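Local atomic coordinates of putative creatinine amidohydrolase (Bacteroides fragilis, PDB entry 3LUB), a protein that probably hydrolyses carbon-nitrogen bonds in linear amides, as a zinc-binding member of the creatininase superfamily. Residues F[4-9]-F[50-55]; F[14-19]-F[65-70]. All blocks are in the same frame, centred on the assembly; numbering follows the deposited sequence.

Contact 1: residues F[4-9]-F[50-55]; sequences KEVDLS and IAVEAA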
loop_
_atom_site.group_PDB
_atom_site.type_symbol
_atom_site.label_atom_id
_atom_site.label_comp_id
_atom_site.label_asym_id
_atom_site.label_seq_id
_atom_site.Cartn_x
_atom_site.Cartn_y
_atom_site.Cartn_z
ATOM N N LYS F 4 -28.000 6.461 -25.872
ATOM C CA LYS F 4 -26.644 6.999 -25.790
ATOM C C LYS F 4 -26.588 8.227 -24.881
ATOM O O LYS F 4 -25.502 8.653 -24.464
ATOM C CB LYS F 4 -26.095 7.370 -27.185
ATOM C CG LYS F 4 -25.810 6.220 -28.141
ATOM C CD LYS F 4 -25.044 6.724 -29.418
ATOM C CE LYS F 4 -24.748 5.607 -30.475
ATOM N NZ LYS F 4 -23.709 6.011 -31.517
ATOM N N GLU F 5 -27.746 8.802 -24.574
ATOM C CA GLU F 5 -27.782 9.998 -23.730
ATOM C C GLU F 5 -27.480 9.715 -22.246
ATOM O O GLU F 5 -26.830 10.538 -21.572
ATOM C CB GLU F 5 -29.120 10.722 -23.862
ATOM C CG GLU F 5 -29.096 12.140 -23.282
ATOM C CD GLU F 5 -30.290 12.996 -23.729
ATOM O OE1 GLU F 5 -31.166 12.506 -24.495
ATOM O OE2 GLU F 5 -30.341 14.172 -23.320
ATOM N N VAL F 6 -27.934 8.559 -21.764
ATOM C CA VAL F 6 -27.796 8.204 -20.349
ATOM C C VAL F 6 -27.102 6.851 -20.081
ATOM O O VAL F 6 -26.855 6.520 -18.905
ATOM C CB VAL F 6 -29.184 8.197 -19.649
ATOM C CG1 VAL F 6 -29.885 9.578 -19.732
ATOM C CG2 VAL F 6 -30.050 7.117 -20.216
ATOM N N ASP F 7 -26.789 6.064 -21.128
ATOM C CA ASP F 7 -26.137 4.732 -20.948
ATOM C C ASP F 7 -24.745 4.735 -21.583
ATOM O O ASP F 7 -24.624 4.654 -22.794
ATOM C CB ASP F 7 -27.013 3.653 -21.547
ATOM C CG ASP F 7 -26.491 2.235 -21.321
ATOM O OD1 ASP F 7 -25.480 2.017 -20.616
ATOM O OD2 ASP F 7 -27.146 1.318 -21.857
ATOM N N LEU F 8 -23.708 4.890 -20.762
ATOM C CA LEU F 8 -22.348 5.034 -21.266
ATOM C C LEU F 8 -21.862 3.791 -22.010
ATOM O O LEU F 8 -21.027 3.899 -22.912
ATOM C CB LEU F 8 -21.358 5.420 -20.149
ATOM C CG LEU F 8 -20.051 6.026 -20.681
ATOM C CD1 LEU F 8 -20.187 7.496 -21.039
ATOM C CD2 LEU F 8 -18.874 5.827 -19.731
ATOM N N SER F 9 -22.386 2.625 -21.647
ATOM C CA SER F 9 -22.064 1.382 -22.343
ATOM C C SER F 9 -22.357 1.373 -23.858
ATOM O O SER F 9 -21.758 0.601 -24.589
ATOM C CB SER F 9 -22.771 0.213 -21.656
ATOM O OG SER F 9 -22.291 0.081 -20.326
ATOM N N ILE F 50 -31.952 -1.120 -14.277
ATOM C CA ILE F 50 -32.746 -0.257 -13.386
ATOM C C ILE F 50 -32.304 1.207 -13.454
ATOM O O ILE F 50 -33.131 2.117 -13.584
ATOM C CB ILE F 50 -32.708 -0.754 -11.920
ATOM C CG1 ILE F 50 -33.431 -2.113 -11.818
ATOM C CG2 ILE F 50 -33.291 0.296 -10.964
ATOM C CD1 ILE F 50 -33.131 -2.878 -10.580
ATOM N N ALA F 51 -31.005 1.449 -13.366
ATOM C CA ALA F 51 -30.484 2.826 -13.334
ATOM C C ALA F 51 -30.735 3.568 -14.631
ATOM O O ALA F 51 -31.061 4.764 -14.617
ATOM C CB ALA F 51 -28.981 2.835 -12.964
ATOM N N VAL F 52 -30.590 2.887 -15.760
ATOM C CA VAL F 52 -30.900 3.499 -17.080
ATOM C C VAL F 52 -32.393 3.863 -17.161
ATOM O O VAL F 52 -32.748 4.992 -17.552
ATOM C CB VAL F 52 -30.444 2.595 -18.257
ATOM C CG1 VAL F 52 -31.067 3.031 -19.611
ATOM C CG2 VAL F 52 -28.955 2.627 -18.356
ATOM N N GLU F 53 -33.255 2.945 -16.731
ATOM C CA GLU F 53 -34.693 3.213 -16.689
ATOM C C GLU F 53 -35.021 4.421 -15.794
ATOM O O GLU F 53 -35.818 5.225 -16.152
ATOM C CB GLU F 53 -35.459 2.004 -16.180
ATOM C CG GLU F 53 -36.226 1.205 -17.204
ATOM C CD GLU F 53 -37.445 0.517 -16.596
ATOM O OE1 GLU F 53 -38.484 1.205 -16.464
ATOM O OE2 GLU F 53 -37.369 -0.684 -16.231
ATOM N N ALA F 54 -34.394 4.523 -14.626
ATOM C CA ALA F 54 -34.647 5.648 -13.722
ATOM C C ALA F 54 -34.077 6.945 -14.282
ATOM O O ALA F 54 -34.672 8.014 -14.083
ATOM C CB ALA F 54 -34.115 5.377 -12.323
ATOM N N ALA F 55 -32.928 6.866 -14.950
ATOM C CA ALA F 55 -32.323 8.028 -15.624
ATOM C C ALA F 55 -33.251 8.567 -16.718
ATOM O O ALA F 55 -33.438 9.779 -16.865
ATOM C CB ALA F 55 -30.885 7.653 -16.234
#
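Asp7 OD1 takes two bonds: one from His48 NE2, on the same helix as residues 50-55, and a weak one of 3.3 Å from the backbone N of Ser9, its N-H bent to 134° at the hydrogen. With CG anti to the backbone N (chi1 -176°), the carboxylate lies alongside Val52 and within bonding distance of His48. Val52 CG2 lies against the base of the same side chain at an oblique crossing, 3.9 Å from Asp7 CB and as near to the carboxylate carbon, Asp7 CG; the other methyl, Val52 CG1, turns to Val6 instead. Helix 42-62 is the connection between two neighbouring parallel strands, 23-28 and 66-68, in the beta-alpha-beta crossover of this alpha/beta sheet, and the N-terminal loop lies along one flank of that helix. One turn beyond Val52, Ala55 CB abuts the branch point of Val6: its methyl is 3.9 Å from Val6 CB and nearly equidistant, at 4.1 Å, from Val6 CG1 and CG2. Val52 also leans on Val68 of strand 66-68, while Val6 also touches Glu56, the residue after Ala55.

Contact 2: residues F[14-19]-F[65-70]; sequences GKVKEL and RCMVMP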
loop_
_atom_site.group_PDB
_atom_site.type_symbol
_atom_site.label_atom_id
_atom_site.label_comp_id
_atom_site.label_asym_id
_atom_site.label_seq_id
_atom_site.Cartn_x
_atom_site.Cartn_y
_atom_site.Cartn_z
ATOM N N GLY F 14 -19.537 12.224 -29.170
ATOM C CA GLY F 14 -20.339 13.156 -29.993
ATOM C C GLY F 14 -21.708 13.430 -29.390
ATOM O O GLY F 14 -22.178 14.593 -29.357
ATOM N N LYS F 15 -22.302 12.373 -28.835
ATOM C CA LYS F 15 -23.615 12.467 -28.208
ATOM C C LYS F 15 -23.560 13.140 -26.838
ATOM O O LYS F 15 -24.495 13.842 -26.444
ATOM C CB LYS F 15 -24.254 11.086 -28.093
ATOM C CG LYS F 15 -25.666 11.104 -27.449
ATOM C CD LYS F 15 -26.675 11.901 -28.307
ATOM C CE LYS F 15 -28.149 11.628 -27.952
ATOM N NZ LYS F 15 -28.679 10.380 -28.589
ATOM N N VAL F 16 -22.470 12.964 -26.102
ATOM C CA VAL F 16 -22.443 13.480 -24.737
ATOM C C VAL F 16 -21.802 14.852 -24.593
ATOM O O VAL F 16 -22.109 15.565 -23.645
ATOM C CB VAL F 16 -21.783 12.489 -23.757
ATOM C CG1 VAL F 16 -22.306 11.102 -24.000
ATOM C CG2 VAL F 16 -20.286 12.529 -23.875
ATOM N N LYS F 17 -20.956 15.260 -25.540
ATOM C CA LYS F 17 -20.072 16.399 -25.299
ATOM C C LYS F 17 -20.747 17.799 -25.171
ATOM O O LYS F 17 -20.172 18.722 -24.581
ATOM C CB LYS F 17 -18.906 16.427 -26.311
ATOM C CG LYS F 17 -19.246 16.822 -27.739
ATOM C CD LYS F 17 -18.000 17.340 -28.481
ATOM C CE LYS F 17 -18.395 18.058 -29.791
ATOM N NZ LYS F 17 -17.238 18.561 -30.595
ATOM N N GLU F 18 -21.953 17.967 -25.689
ATOM C CA GLU F 18 -22.629 19.268 -25.541
ATOM C C GLU F 18 -23.808 19.272 -24.526
ATOM O O GLU F 18 -24.637 20.204 -24.506
ATOM C CB GLU F 18 -23.065 19.751 -26.918
ATOM C CG GLU F 18 -21.842 20.093 -27.808
ATOM C CD GLU F 18 -22.081 19.783 -29.265
ATOM O OE1 GLU F 18 -23.265 19.791 -29.674
ATOM O OE2 GLU F 18 -21.085 19.545 -29.998
ATOM N N LEU F 19 -23.851 18.249 -23.670
ATOM C CA LEU F 19 -24.964 18.067 -22.751
ATOM C C LEU F 19 -24.506 18.242 -21.337
ATOM O O LEU F 19 -23.385 17.905 -20.992
ATOM C CB LEU F 19 -25.553 16.683 -22.914
ATOM C CG LEU F 19 -26.223 16.374 -24.238
ATOM C CD1 LEU F 19 -26.732 14.982 -24.096
ATOM C CD2 LEU F 19 -27.356 17.351 -24.532
ATOM N N ARG F 65 -30.627 15.242 -16.044
ATOM C CA ARG F 65 -29.869 14.324 -16.896
ATOM C C ARG F 65 -28.735 13.649 -16.149
ATOM O O ARG F 65 -27.804 14.328 -15.690
ATOM C CB ARG F 65 -29.278 15.076 -18.095
ATOM C CG ARG F 65 -28.759 14.113 -19.158
ATOM C CD ARG F 65 -28.074 14.816 -20.320
ATOM N NE ARG F 65 -29.043 15.412 -21.224
ATOM C CZ ARG F 65 -29.359 16.703 -21.283
ATOM N NH1 ARG F 65 -28.801 17.594 -20.493
ATOM N NH2 ARG F 65 -30.252 17.106 -22.168
ATOM N N CYS F 66 -28.802 12.315 -16.083
ATOM C CA CYS F 66 -27.830 11.506 -15.381
ATOM C C CYS F 66 -27.092 10.594 -16.360
ATOM O O CYS F 66 -27.631 10.194 -17.405
ATOM C CB CYS F 66 -28.536 10.687 -14.310
ATOM S SG CYS F 66 -29.577 11.714 -13.197
HETATM N N MSE F 67 -25.845 10.286 -16.043
HETATM C CA MSE F 67 -25.106 9.307 -16.830
HETATM C C MSE F 67 -24.979 8.032 -16.049
HETATM O O MSE F 67 -24.452 8.040 -14.936
HETATM C CB MSE F 67 -23.707 9.823 -17.141
HETATM C CG MSE F 67 -22.886 8.920 -18.075
HETATM SE SE MSE F 67 -23.829 8.297 -19.674
HETATM C CE MSE F 67 -23.159 9.553 -21.045
ATOM N N VAL F 68 -25.354 6.918 -16.665
ATOM C CA VAL F 68 -25.065 5.608 -16.105
ATOM C C VAL F 68 -23.759 5.048 -16.659
ATOM O O VAL F 68 -23.626 4.798 -17.859
ATOM C CB VAL F 68 -26.214 4.629 -16.321
ATOM C CG1 VAL F 68 -25.921 3.255 -15.615
ATOM C CG2 VAL F 68 -27.501 5.234 -15.823
HETATM N N MSE F 69 -22.792 4.883 -15.759
HETATM C CA MSE F 69 -21.499 4.387 -16.104
HETATM C C MSE F 69 -21.497 2.842 -16.375
HETATM O O MSE F 69 -22.473 2.133 -16.087
HETATM C CB MSE F 69 -20.500 4.732 -14.994
HETATM C CG MSE F 69 -20.353 6.198 -14.672
HETATM SE SE MSE F 69 -19.538 7.246 -16.095
HETATM C CE MSE F 69 -17.644 6.380 -16.126
ATOM N N PRO F 70 -20.416 2.340 -16.993
ATOM C CA PRO F 70 -20.348 0.891 -17.138
ATOM C C PRO F 70 -20.333 0.186 -15.775
ATOM O O PRO F 70 -19.670 0.635 -14.845
ATOM C CB PRO F 70 -19.039 0.684 -17.907
ATOM C CG PRO F 70 -18.816 1.976 -18.610
ATOM C CD PRO F 70 -19.246 2.996 -17.612
#
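The CA atoms of Val16 and Met67 are 9.3 Å apart and those of Leu19 and Arg65 8.5 Å, so the backbones stay well separated and side chains bridge the gap. Residues 14-16 belong to the short helix 13-16, after which the chain folds through a type I beta turn from Val16 to Leu19, held by Leu19 N to Val16 O at 3.2 Å. That turn presents Leu19 directly to Arg65. The leucine crosses the arginine at about a right angle: Leu19 CD1 lies 3.7 Å from Arg65 NE, while Leu19 CD2 sits over one face of the guanidinium, displaced toward its rim, and comes within 3.7 Å of Arg65 NH2. Arg65 is extended as far as CD and then kinks (chi3 -77°), which swings the flat group against the leucine. Its rotation is fixed by polar partners: NE has a salt-bridge partner in Glu5, and NH1 hydrogen-bonds to the carbonyl of Lys20.

Strand 66-68 is one of the two outermost strands, within this chain, of the parallel alpha/beta sheet, pairing on one side with strand 23-28, and the turn at 16-19 belongs to the connection from helix 13-16 into that neighbouring strand. Beyond the arginine, the contact becomes purely apolar. Met67, modelled as selenomethionine, crosses Val16 at about a right angle and touches it through its terminal methyl: Met67 CE is 3.4 Å from Val16 CG1, tighter than ordinary carbon packing. Bends at chi2 (47°) and chi3 (99°) carry the methyl there. The second subunit adds to this apolar cluster, its Tyr40 packing on Val16 and its Phe86 on Met67.

How the contacts relate
With centres about 9 Å apart, the two contacts touch directly, and residues 4-9 lie beside strand 66-68 of contact 2. Val6 O receives a probable hydrogen bond from Val68 N at 2.7 Å, and Leu8 is backbone-bonded to Val68 as well. At one end Glu5 OE2 meets Arg65 NE at 2.8 Å in the salt bridge; at the other, Leu8 CD2 packs 3.6 Å from Pro70 CD. Residues 50-55 and 65-70 lie on successive elements, helix 42-62 and strand 66-68. Both contacts also touch the second subunit and stand away from the two zinc ions, although helix 42-62 of contact 1 carries Asp43, a ligand of both metals, in its first turn.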